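PDB 7ABA: SalCYP from Salinispora tropica, which belongs to the cytochrome P450 family of heme proteins and holds a heme c between its helices. Local coordinates for residues S59-I64 with A320-D325; Q114-L119 with A357-A362; A171-M176 with V243-G248. One frame throughout, in Å; residues are numbered along the deposited sequence.

All three contacts join helices far apart in the sequence of a cytochrome P450 fold, yet they differ with their place in it. Contact 3 is buried and contacts 1 and 2 are partly buried. Contact 1, beside the mixed five-stranded sheet, combines a helix N-terminus gripped by a carboxylate with a small apolar patch. Contacts 2 and 3 are helix pairs joined by apolar side chains, with alanines close together in contact 2 and long side chains bridging a wider gap in contact 3. Both touch the heme, from opposite faces, whereas contact 1 does not touch it, its centre about 27 Å from that of contact 2 and 28 Å from that of contact 3.

Contact 1 of 3, residues S59-I64 with A320-D325; sequences STYEGI and ALANYD
Tyr61 sets the CD2 edge of its ring against the carbonyl of Ala322, with Ala322 O near the ring plane and 3.4 Å from Tyr61 CD2. CG stands anti to the backbone N (chi1 178°), which sends the ring past the Ala322 carbonyl, and the phenol OH ends at the carbonyl oxygen of Pro343. Next to the ring, Asp325 reaches over the start of helix 61-68. Its OD2 accepts from Tyr61 N at 2.8 Å, in a nearly straight bond (167°) that uses the lone pair turned away from OD1. That second oxygen is bound by Ala327 N. A water held by OD2 accepts in turn from Glu62 N, with 2.7 Å between the water and Asp325 OD2. Thr60 is the N-cap of the helix, and Gly63 N donates to Thr60 OG1 across 3.0 Å. The first amides of helix 61-68 thus find partners in a carboxylate far away in the sequence, a water and the local cap, and the helix end would probably help to stabilise a negative charge on Asp325.

In the P450 fold this is where the helix following the second strand of the main sheet, 55-58, meets the short helix and type I turn that follow strand 314-316. The turn, Ala322 to Asp325, swings the aspartate back toward Thr60 and Tyr61.

Behind the polar layer the contact is apolar. Ile64 CD1 packs 3.7 Å from Ala322 CB, and its CG2 comes up to the same methyl. At the other end Leu321 CD1 lies against the backbone of Ser59, 3.7 Å from Ser59 CA, while Ser59 OG bonds to Arg42 NE. Helix 31-41 covers Leu321 through Tyr34, Arg35 and Ala38.

Contact 2 of 3, residues Q114-L119 with A357-A362; sequences QRARDL and AAYARA. With HEC (heme c), chain C.
Leu119 and Tyr359 meet at about a right angle, the leucine's CD1 branch approaching the ring obliquely, 3.5 Å from Tyr359 CE1. CB of Leu119 also approaches CE1, while CD1 is also within touch of CZ and the phenol oxygen. The tyrosine has CG anti to its backbone N (chi1 -157°), and this lays the ring beside helix 113-132. Its OH bonds to the carbonyl oxygen of Asn154, in helix 142-159, so the ring is held at its far end by a third helix. That helix also touches Leu119, through Leu157.

One turn back, Ala116 meets the partner helix where it too is lined with alanines. Its CB points at that helix and sits 3.8 Å from Ala358 O. The same methyl faces Ala358 CB at 4.1 Å and Ala362 CB at 4.4 Å, one helical turn apart, and the edge of the Tyr359 ring lies close by.

Helix 357-374 is the one that in P450s follows the heme-ligand loop and runs along the proximal face of the heme. The axes of segments 114-119 and 357-362 come within 8.7 Å and run in the same general direction, 30° apart. On another side of the helix, Ala360 CB rests 3.7 Å from CAB of the heme, while the Tyr359 ring reaches the heme's CBC obliquely with CD2.

Contact 3 of 3, residues A171-M176 with V243-G248; sequences AINVAM and VLFLAG. With HEC (heme c), chain C.
The CB of Phe245 is directed toward segment 171-176, with CG anti to the backbone N (chi1 177°), and its ring reaches the side chains of that segment. Further out, CE2 meets the CG2 branch of Ile172 at 4.1 Å, and Met176 SD lies at the ring edge near its plane, 4.4 Å from the same CE2. At the tip, CZ comes 4.0 Å from Asn173 CB. A water sits over one ring face toward the rim, close to both Asn173 OD1 and Phe245 O, and the side-chain ND2 of Asn173 bonds to Asp250 OD1.

The phenylalanine belongs to helix 234-247, the first part of the long distal helix of P450s, which breaks near Gly248 before helix 250-265 continues it. Segment 171-176, probably part of the F helix, crosses segment 243-247 at -61°, the axes approaching to 11.6 Å at closest, so long side chains must bridge. Met176, extended beyond CG, does so with its sulfur 3.7 Å from Leu246 CD2, the two side chains meeting at about a right angle.

On the heme side, Gly248 CA comes 3.7 Å from C3C of heme c, and Ala247 O lies 3.6 Å from the heme's NC.

Contact 1 of 3, residues S59-I64 with A320-D325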
loop_
_atom_site.group_PDB
_atom_site.type_symbol
_atom_site.label_atom_id
_atom_site.label_comp_id
_atom_site.label_asym_id
_atom_site.label_seq_id
_atom_site.Cartn_x
_atom_site.Cartn_y
_atom_site.Cartn_z
ATOM N N SER A 59 -11.946 11.046 -8.409
ATOM C CA SER A 59 -11.315 12.083 -7.627
ATOM C C SER A 59 -12.030 12.469 -6.339
ATOM O O SER A 59 -11.553 13.376 -5.646
ATOM C CB SER A 59 -11.129 13.327 -8.495
ATOM O OG SER A 59 -12.355 13.978 -8.782
ATOM N N THR A 60 -13.121 11.805 -5.972
ATOM C CA THR A 60 -13.792 12.090 -4.709
ATOM C C THR A 60 -13.796 10.862 -3.810
ATOM O O THR A 60 -13.731 9.718 -4.273
ATOM C CB THR A 60 -15.234 12.560 -4.920
ATOM O OG1 THR A 60 -16.030 11.477 -5.424
ATOM C CG2 THR A 60 -15.278 13.745 -5.868
ATOM N N TYR A 61 -13.875 11.117 -2.504
ATOM C CA TYR A 61 -13.970 10.030 -1.533
ATOM C C TYR A 61 -15.215 9.190 -1.791
ATOM O O TYR A 61 -15.155 7.959 -1.826
ATOM C CB TYR A 61 -13.992 10.624 -0.124
ATOM C CG TYR A 61 -14.131 9.634 1.014
ATOM C CD1 TYR A 61 -15.385 9.242 1.464
ATOM C CD2 TYR A 61 -13.014 9.119 1.664
ATOM C CE1 TYR A 61 -15.526 8.366 2.509
ATOM C CE2 TYR A 61 -13.149 8.228 2.722
ATOM C CZ TYR A 61 -14.412 7.863 3.138
ATOM O OH TYR A 61 -14.562 6.988 4.192
ATOM N N GLU A 62 -16.353 9.848 -1.992
ATOM C CA GLU A 62 -17.605 9.125 -2.201
ATOM C C GLU A 62 -17.525 8.244 -3.444
ATOM O O GLU A 62 -17.911 7.071 -3.415
ATOM C CB GLU A 62 -18.764 10.119 -2.314
ATOM C CG GLU A 62 -20.098 9.525 -2.766
ATOM C CD GLU A 62 -21.103 10.594 -3.171
ATOM O OE1 GLU A 62 -21.475 11.432 -2.320
ATOM O OE2 GLU A 62 -21.510 10.603 -4.353
ATOM N N GLY A 63 -17.029 8.802 -4.548
ATOM C CA GLY A 63 -16.954 8.043 -5.784
ATOM C C GLY A 63 -15.956 6.907 -5.716
ATOM O O GLY A 63 -16.203 5.814 -6.240
ATOM N N ILE A 64 -14.807 7.151 -5.088
ATOM C CA ILE A 64 -13.786 6.120 -4.974
ATOM C C ILE A 64 -14.279 4.985 -4.083
ATOM O O ILE A 64 -14.168 3.806 -4.439
ATOM C CB ILE A 64 -12.472 6.744 -4.468
ATOM C CG1 ILE A 64 -11.858 7.588 -5.595
ATOM C CG2 ILE A 64 -11.511 5.684 -3.990
ATOM C CD1 ILE A 64 -10.704 8.505 -5.154
ATOM N N ALA A 320 -4.587 8.930 -2.603
ATOM C CA ALA A 320 -4.130 10.296 -2.396
ATOM C C ALA A 320 -5.212 11.326 -2.671
ATOM O O ALA A 320 -5.107 12.453 -2.175
ATOM C CB ALA A 320 -2.934 10.596 -3.298
ATOM N N LEU A 321 -6.221 10.984 -3.473
ATOM C CA LEU A 321 -7.370 11.861 -3.681
ATOM C C LEU A 321 -8.480 11.577 -2.674
ATOM O O LEU A 321 -9.005 12.503 -2.045
ATOM C CB LEU A 321 -7.901 11.717 -5.119
ATOM C CG LEU A 321 -6.923 12.117 -6.241
ATOM C CD1 LEU A 321 -7.583 12.149 -7.630
ATOM C CD2 LEU A 321 -6.283 13.468 -5.951
ATOM N N ALA A 322 -8.845 10.308 -2.505
ATOM C CA ALA A 322 -9.908 9.964 -1.562
ATOM C C ALA A 322 -9.613 10.526 -0.174
ATOM O O ALA A 322 -10.483 11.122 0.470
ATOM C CB ALA A 322 -10.072 8.446 -1.491
ATOM N N ASN A 323 -8.390 10.325 0.307
ATOM C CA ASN A 323 -8.027 10.676 1.674
ATOM C C ASN A 323 -7.714 12.154 1.847
ATOM O O ASN A 323 -7.389 12.572 2.963
ATOM C CB ASN A 323 -6.837 9.822 2.129
ATOM C CG ASN A 323 -7.243 8.401 2.478
ATOM O OD1 ASN A 323 -8.425 8.107 2.665
ATOM N ND2 ASN A 323 -6.260 7.516 2.591
ATOM N N TYR A 324 -7.825 12.953 0.786
ATOM C CA TYR A 324 -7.665 14.400 0.870
ATOM C C TYR A 324 -8.934 15.147 0.468
ATOM O O TYR A 324 -8.893 16.375 0.291
ATOM C CB TYR A 324 -6.494 14.843 -0.010
ATOM C CG TYR A 324 -5.144 14.704 0.647
ATOM C CD1 TYR A 324 -4.620 13.455 0.954
ATOM C CD2 TYR A 324 -4.380 15.830 0.940
ATOM C CE1 TYR A 324 -3.383 13.333 1.548
ATOM C CE2 TYR A 324 -3.143 15.714 1.530
ATOM C CZ TYR A 324 -2.649 14.473 1.834
ATOM O OH TYR A 324 -1.412 14.359 2.419
ATOM N N ASP A 325 -10.053 14.440 0.320
ATOM C CA ASP A 325 -11.307 15.061 -0.097
ATOM C C ASP A 325 -11.767 16.035 0.980
ATOM O O ASP A 325 -12.061 15.606 2.104
ATOM C CB ASP A 325 -12.363 13.993 -0.347
ATOM C CG ASP A 325 -13.605 14.536 -1.014
ATOM O OD1 ASP A 325 -13.942 15.719 -0.803
ATOM O OD2 ASP A 325 -14.248 13.776 -1.767
HETATM O O HOH W 1 -16.773 12.756 -1.512
#

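Contact 2 of 3, residues Q114-L119 with A357-A362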
loop_
_atom_site.group_PDB
_atom_site.type_symbol
_atom_site.label_atom_id
_atom_site.label_comp_id
_atom_site.label_asym_id
_atom_site.label_seq_id
_atom_site.Cartn_x
_atom_site.Cartn_y
_atom_site.Cartn_z
ATOM N N GLN A 114 -6.457 -10.136 16.459
ATOM C CA GLN A 114 -5.911 -10.828 17.622
ATOM C C GLN A 114 -4.539 -11.420 17.310
ATOM O O GLN A 114 -3.651 -11.397 18.167
ATOM C CB GLN A 114 -6.854 -11.917 18.146
ATOM C CG GLN A 114 -6.226 -12.734 19.326
ATOM C CD GLN A 114 -6.992 -12.662 20.647
ATOM O OE1 GLN A 114 -7.855 -11.806 20.846
ATOM N NE2 GLN A 114 -6.655 -13.567 21.570
ATOM N N ARG A 115 -4.320 -11.930 16.091
ATOM C CA ARG A 115 -2.982 -12.442 15.802
ATOM C C ARG A 115 -1.959 -11.314 15.706
ATOM O O ARG A 115 -0.808 -11.483 16.130
ATOM C CB ARG A 115 -2.945 -13.288 14.536
ATOM C CG ARG A 115 -1.658 -14.122 14.545
ATOM C CD ARG A 115 -1.390 -14.886 13.293
ATOM N NE ARG A 115 -0.092 -15.554 13.379
ATOM C CZ ARG A 115 0.695 -15.824 12.344
ATOM N NH1 ARG A 115 0.335 -15.477 11.118
ATOM N NH2 ARG A 115 1.858 -16.449 12.537
ATOM N N ALA A 116 -2.346 -10.154 15.168
ATOM C CA ALA A 116 -1.429 -9.015 15.184
ATOM C C ALA A 116 -1.005 -8.693 16.613
ATOM O O ALA A 116 0.172 -8.424 16.875
ATOM C CB ALA A 116 -2.072 -7.786 14.534
ATOM N N ARG A 117 -1.955 -8.714 17.553
ATOM C CA ARG A 117 -1.598 -8.505 18.953
ATOM C C ARG A 117 -0.709 -9.634 19.469
ATOM O O ARG A 117 0.259 -9.382 20.202
ATOM C CB ARG A 117 -2.858 -8.375 19.816
ATOM C CG ARG A 117 -3.665 -7.124 19.549
ATOM C CD ARG A 117 -4.806 -6.962 20.564
ATOM N NE ARG A 117 -5.849 -7.964 20.387
ATOM C CZ ARG A 117 -6.929 -7.806 19.630
ATOM N NH1 ARG A 117 -7.129 -6.681 18.959
ATOM N NH2 ARG A 117 -7.818 -8.782 19.544
ATOM N N ASP A 118 -1.012 -10.881 19.095
ATOM C CA ASP A 118 -0.173 -12.007 19.510
ATOM C C ASP A 118 1.264 -11.852 19.025
ATOM O O ASP A 118 2.197 -12.312 19.695
ATOM C CB ASP A 118 -0.732 -13.339 18.992
ATOM C CG ASP A 118 -2.029 -13.758 19.680
ATOM O OD1 ASP A 118 -2.352 -13.233 20.770
ATOM O OD2 ASP A 118 -2.716 -14.642 19.129
ATOM N N LEU A 119 1.464 -11.239 17.865
ATOM C CA LEU A 119 2.790 -11.060 17.286
ATOM C C LEU A 119 3.451 -9.754 17.706
ATOM O O LEU A 119 4.610 -9.513 17.340
ATOM C CB LEU A 119 2.697 -11.110 15.759
ATOM C CG LEU A 119 2.476 -12.505 15.172
ATOM C CD1 LEU A 119 1.969 -12.386 13.750
ATOM C CD2 LEU A 119 3.770 -13.309 15.213
ATOM N N ALA A 357 -3.895 -5.198 7.190
ATOM C CA ALA A 357 -4.008 -3.851 7.749
ATOM C C ALA A 357 -3.715 -3.836 9.246
ATOM O O ALA A 357 -2.990 -2.962 9.734
ATOM C CB ALA A 357 -5.393 -3.275 7.466
ATOM N N ALA A 358 -4.274 -4.791 10.000
ATOM C CA ALA A 358 -3.992 -4.841 11.432
ATOM C C ALA A 358 -2.510 -5.086 11.695
ATOM O O ALA A 358 -1.931 -4.507 12.622
ATOM C CB ALA A 358 -4.829 -5.924 12.107
ATOM N N TYR A 359 -1.886 -5.967 10.908
ATOM C CA TYR A 359 -0.460 -6.238 11.073
ATOM C C TYR A 359 0.385 -5.022 10.723
ATOM O O TYR A 359 1.361 -4.712 11.419
ATOM C CB TYR A 359 -0.061 -7.434 10.204
ATOM C CG TYR A 359 1.185 -8.160 10.663
ATOM C CD1 TYR A 359 1.356 -8.502 11.986
ATOM C CD2 TYR A 359 2.180 -8.525 9.765
ATOM C CE1 TYR A 359 2.478 -9.173 12.422
ATOM C CE2 TYR A 359 3.319 -9.197 10.193
ATOM C CZ TYR A 359 3.464 -9.520 11.526
ATOM O OH TYR A 359 4.575 -10.201 11.996
ATOM N N ALA A 360 0.053 -4.335 9.630
ATOM C CA ALA A 360 0.797 -3.135 9.265
ATOM C C ALA A 360 0.675 -2.068 10.347
ATOM O O ALA A 360 1.672 -1.435 10.728
ATOM C CB ALA A 360 0.306 -2.611 7.915
ATOM N N ARG A 361 -0.536 -1.867 10.868
ATOM C CA ARG A 361 -0.730 -0.902 11.948
ATOM C C ARG A 361 0.142 -1.235 13.147
ATOM O O ARG A 361 0.749 -0.340 13.747
ATOM C CB ARG A 361 -2.200 -0.861 12.371
ATOM C CG ARG A 361 -3.115 -0.210 11.359
ATOM C CD ARG A 361 -4.568 -0.302 11.790
ATOM N NE ARG A 361 -5.390 0.705 11.119
ATOM C CZ ARG A 361 -6.367 0.465 10.247
ATOM N NH1 ARG A 361 -6.720 -0.776 9.914
ATOM N NH2 ARG A 361 -7.011 1.489 9.705
ATOM N N ALA A 362 0.200 -2.519 13.519
ATOM C CA ALA A 362 0.999 -2.934 14.664
ATOM C C ALA A 362 2.483 -2.679 14.422
ATOM O O ALA A 362 3.200 -2.246 15.332
ATOM C CB ALA A 362 0.756 -4.410 14.965
HETATM FE FE HEC C . -2.088 -4.431 1.859
HETATM C CHA HEC C . -4.498 -5.249 -0.461
HETATM C CHB HEC C . -2.700 -1.115 1.268
HETATM C CHC HEC C . 0.282 -3.603 4.198
HETATM C CHD HEC C . -1.201 -7.727 2.190
HETATM N NA HEC C . -3.341 -3.378 0.604
HETATM C C1A HEC C . -4.318 -3.920 -0.210
HETATM C C2A HEC C . -5.107 -2.839 -0.767
HETATM C C3A HEC C . -4.600 -1.689 -0.276
HETATM C C4A HEC C . -3.489 -2.012 0.588
HETATM C CMA HEC C . -5.084 -0.248 -0.563
HETATM C CAA HEC C . -6.314 -3.020 -1.731
HETATM C CBA HEC C . -5.841 -3.073 -3.181
HETATM C CGA HEC C . -7.007 -3.171 -4.128
HETATM O O1A HEC C . -6.752 -3.353 -5.348
HETATM O O2A HEC C . -8.179 -3.099 -3.668
HETATM N NB HEC C . -1.328 -2.695 2.566
HETATM C C1B HEC C . -1.739 -1.430 2.201
HETATM C C2B HEC C . -0.977 -0.468 2.970
HETATM C C3B HEC C . -0.173 -1.159 3.804
HETATM C C4B HEC C . -0.371 -2.576 3.553
HETATM C CMB HEC C . -1.152 1.060 2.836
HETATM C CAB HEC C . 0.877 -0.648 4.811
HETATM C CBB HEC C . 0.473 0.566 5.644
HETATM N NC HEC C . -0.672 -5.480 2.963
HETATM C C1C HEC C . 0.129 -4.946 3.942
HETATM C C2C HEC C . 0.808 -6.036 4.617
HETATM C C3C HEC C . 0.372 -7.191 4.068
HETATM C C4C HEC C . -0.557 -6.847 3.016
HETATM C CMC HEC C . 1.784 -5.845 5.797
HETATM C CAC HEC C . 0.765 -8.645 4.408
HETATM C CBC HEC C . 0.710 -8.891 5.923
HETATM N ND HEC C . -2.741 -6.177 1.007
HETATM C C1D HEC C . -2.203 -7.427 1.298
HETATM C C2D HEC C . -2.863 -8.419 0.489
HETATM C C3D HEC C . -3.900 -7.654 -0.324
HETATM C C4D HEC C . -3.745 -6.273 0.054
HETATM C CMD HEC C . -2.585 -9.935 0.484
HETATM C CAD HEC C . -4.885 -8.225 -1.367
HETATM C CBD HEC C . -6.212 -8.505 -0.669
HETATM C CGD HEC C . -7.247 -8.970 -1.671
HETATM O O1D HEC C . -8.274 -9.543 -1.235
HETATM O O2D HEC C . -7.043 -8.760 -2.886
#

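Contact 3 of 3, residues A171-M176 with V243-G248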
loop_
_atom_site.group_PDB
_atom_site.type_symbol
_atom_site.label_atom_id
_atom_site.label_comp_id
_atom_site.label_asym_id
_atom_site.label_seq_id
_atom_site.Cartn_x
_atom_site.Cartn_y
_atom_site.Cartn_z
ATOM N N ALA A 171 17.541 -8.867 -0.477
ATOM C CA ALA A 171 18.259 -8.504 -1.695
ATOM C C ALA A 171 17.326 -8.502 -2.895
ATOM O O ALA A 171 17.431 -7.634 -3.769
ATOM C CB ALA A 171 19.427 -9.462 -1.926
ATOM N N ILE A 172 16.408 -9.473 -2.952
ATOM C CA ILE A 172 15.394 -9.496 -4.006
ATOM C C ILE A 172 14.505 -8.256 -3.915
ATOM O O ILE A 172 14.223 -7.592 -4.921
ATOM C CB ILE A 172 14.571 -10.794 -3.916
ATOM C CG1 ILE A 172 15.437 -11.988 -4.337
ATOM C CG2 ILE A 172 13.309 -10.698 -4.767
ATOM C CD1 ILE A 172 14.790 -13.341 -4.130
ATOM N N ASN A 173 14.035 -7.942 -2.709
ATOM C CA ASN A 173 13.178 -6.775 -2.505
ATOM C C ASN A 173 13.860 -5.498 -2.990
ATOM O O ASN A 173 13.257 -4.686 -3.701
ATOM C CB ASN A 173 12.820 -6.668 -1.017
ATOM C CG ASN A 173 11.538 -5.875 -0.759
ATOM O OD1 ASN A 173 10.687 -6.304 0.018
ATOM N ND2 ASN A 173 11.401 -4.722 -1.392
ATOM N N VAL A 174 15.119 -5.302 -2.605
ATOM C CA VAL A 174 15.834 -4.084 -2.973
ATOM C C VAL A 174 16.068 -4.015 -4.478
ATOM O O VAL A 174 15.992 -2.937 -5.079
ATOM C CB VAL A 174 17.148 -3.994 -2.176
ATOM C CG1 VAL A 174 18.055 -2.932 -2.741
ATOM C CG2 VAL A 174 16.818 -3.708 -0.704
ATOM N N ALA A 175 16.352 -5.152 -5.118
ATOM C CA ALA A 175 16.539 -5.145 -6.565
ATOM C C ALA A 175 15.260 -4.730 -7.286
ATOM O O ALA A 175 15.318 -4.056 -8.320
ATOM C CB ALA A 175 17.009 -6.522 -7.042
ATOM N N MET A 176 14.098 -5.111 -6.755
ATOM C CA MET A 176 12.836 -4.682 -7.352
ATOM C C MET A 176 12.629 -3.180 -7.182
ATOM O O MET A 176 12.268 -2.482 -8.138
ATOM C CB MET A 176 11.675 -5.469 -6.738
ATOM C CG MET A 176 11.718 -6.943 -7.092
ATOM S SD MET A 176 10.277 -7.838 -6.468
ATOM C CE MET A 176 10.506 -9.441 -7.223
ATOM N N VAL A 243 2.311 -13.003 -3.922
ATOM C CA VAL A 243 1.557 -11.788 -3.614
ATOM C C VAL A 243 1.849 -11.308 -2.195
ATOM O O VAL A 243 2.030 -10.108 -1.960
ATOM C CB VAL A 243 0.053 -12.039 -3.840
ATOM C CG1 VAL A 243 -0.796 -10.905 -3.249
ATOM C CG2 VAL A 243 -0.218 -12.189 -5.314
ATOM N N LEU A 244 1.909 -12.231 -1.227
ATOM C CA LEU A 244 2.203 -11.835 0.147
ATOM C C LEU A 244 3.564 -11.153 0.244
ATOM O O LEU A 244 3.711 -10.148 0.942
ATOM C CB LEU A 244 2.132 -13.048 1.075
ATOM C CG LEU A 244 0.719 -13.599 1.282
ATOM C CD1 LEU A 244 0.774 -14.929 2.026
ATOM C CD2 LEU A 244 -0.170 -12.604 2.004
ATOM N N PHE A 245 4.560 -11.661 -0.479
ATOM C CA PHE A 245 5.868 -11.011 -0.492
ATOM C C PHE A 245 5.797 -9.638 -1.151
ATOM O O PHE A 245 6.330 -8.653 -0.626
ATOM C CB PHE A 245 6.883 -11.895 -1.222
ATOM C CG PHE A 245 8.247 -11.270 -1.347
ATOM C CD1 PHE A 245 9.168 -11.376 -0.325
ATOM C CD2 PHE A 245 8.597 -10.568 -2.492
ATOM C CE1 PHE A 245 10.421 -10.796 -0.441
ATOM C CE2 PHE A 245 9.848 -9.985 -2.613
ATOM C CZ PHE A 245 10.756 -10.096 -1.586
ATOM N N LEU A 246 5.159 -9.559 -2.317
ATOM C CA LEU A 246 5.138 -8.313 -3.071
ATOM C C LEU A 246 4.305 -7.246 -2.377
ATOM O O LEU A 246 4.572 -6.050 -2.543
ATOM C CB LEU A 246 4.594 -8.572 -4.471
ATOM C CG LEU A 246 5.451 -9.460 -5.370
ATOM C CD1 LEU A 246 4.689 -9.746 -6.646
ATOM C CD2 LEU A 246 6.801 -8.812 -5.666
ATOM N N ALA A 247 3.298 -7.656 -1.605
ATOM C CA ALA A 247 2.373 -6.737 -0.961
ATOM C C ALA A 247 2.784 -6.350 0.451
ATOM O O ALA A 247 2.358 -5.295 0.940
ATOM C CB ALA A 247 0.978 -7.370 -0.907
ATOM N N GLY A 248 3.600 -7.161 1.113
ATOM C CA GLY A 248 3.746 -7.092 2.548
ATOM C C GLY A 248 4.920 -6.303 3.086
ATOM O O GLY A 248 5.154 -6.350 4.299
HETATM FE FE HEC C . -2.088 -4.431 1.859
HETATM C CHA HEC C . -4.498 -5.249 -0.461
HETATM C CHB HEC C . -2.700 -1.115 1.268
HETATM C CHC HEC C . 0.282 -3.603 4.198
HETATM C CHD HEC C . -1.201 -7.727 2.190
HETATM N NA HEC C . -3.341 -3.378 0.604
HETATM C C1A HEC C . -4.318 -3.920 -0.210
HETATM C C2A HEC C . -5.107 -2.839 -0.767
HETATM C C3A HEC C . -4.600 -1.689 -0.276
HETATM C C4A HEC C . -3.489 -2.012 0.588
HETATM C CMA HEC C . -5.084 -0.248 -0.563
HETATM C CAA HEC C . -6.314 -3.020 -1.731
HETATM C CBA HEC C . -5.841 -3.073 -3.181
HETATM C CGA HEC C . -7.007 -3.171 -4.128
HETATM O O1A HEC C . -6.752 -3.353 -5.348
HETATM O O2A HEC C . -8.179 -3.099 -3.668
HETATM N NB HEC C . -1.328 -2.695 2.566
HETATM C C1B HEC C . -1.739 -1.430 2.201
HETATM C C2B HEC C . -0.977 -0.468 2.970
HETATM C C3B HEC C . -0.173 -1.159 3.804
HETATM C C4B HEC C . -0.371 -2.576 3.553
HETATM C CMB HEC C . -1.152 1.060 2.836
HETATM C CAB HEC C . 0.877 -0.648 4.811
HETATM C CBB HEC C . 0.473 0.566 5.644
HETATM N NC HEC C . -0.672 -5.480 2.963
HETATM C C1C HEC C . 0.129 -4.946 3.942
HETATM C C2C HEC C . 0.808 -6.036 4.617
HETATM C C3C HEC C . 0.372 -7.191 4.068
HETATM C C4C HEC C . -0.557 -6.847 3.016
HETATM C CMC HEC C . 1.784 -5.845 5.797
HETATM C CAC HEC C . 0.765 -8.645 4.408
HETATM C CBC HEC C . 0.710 -8.891 5.923
HETATM N ND HEC C . -2.741 -6.177 1.007
HETATM C C1D HEC C . -2.203 -7.427 1.298
HETATM C C2D HEC C . -2.863 -8.419 0.489
HETATM C C3D HEC C . -3.900 -7.654 -0.324
HETATM C C4D HEC C . -3.745 -6.273 0.054
HETATM C CMD HEC C . -2.585 -9.935 0.484
HETATM C CAD HEC C . -4.885 -8.225 -1.367
HETATM C CBD HEC C . -6.212 -8.505 -0.669
HETATM C CGD HEC C . -7.247 -8.970 -1.671
HETATM O O1D HEC C . -8.274 -9.543 -1.235
HETATM O O2D HEC C . -7.043 -8.760 -2.886
HETATM O O HOH W 2 8.415 -6.806 -1.199
#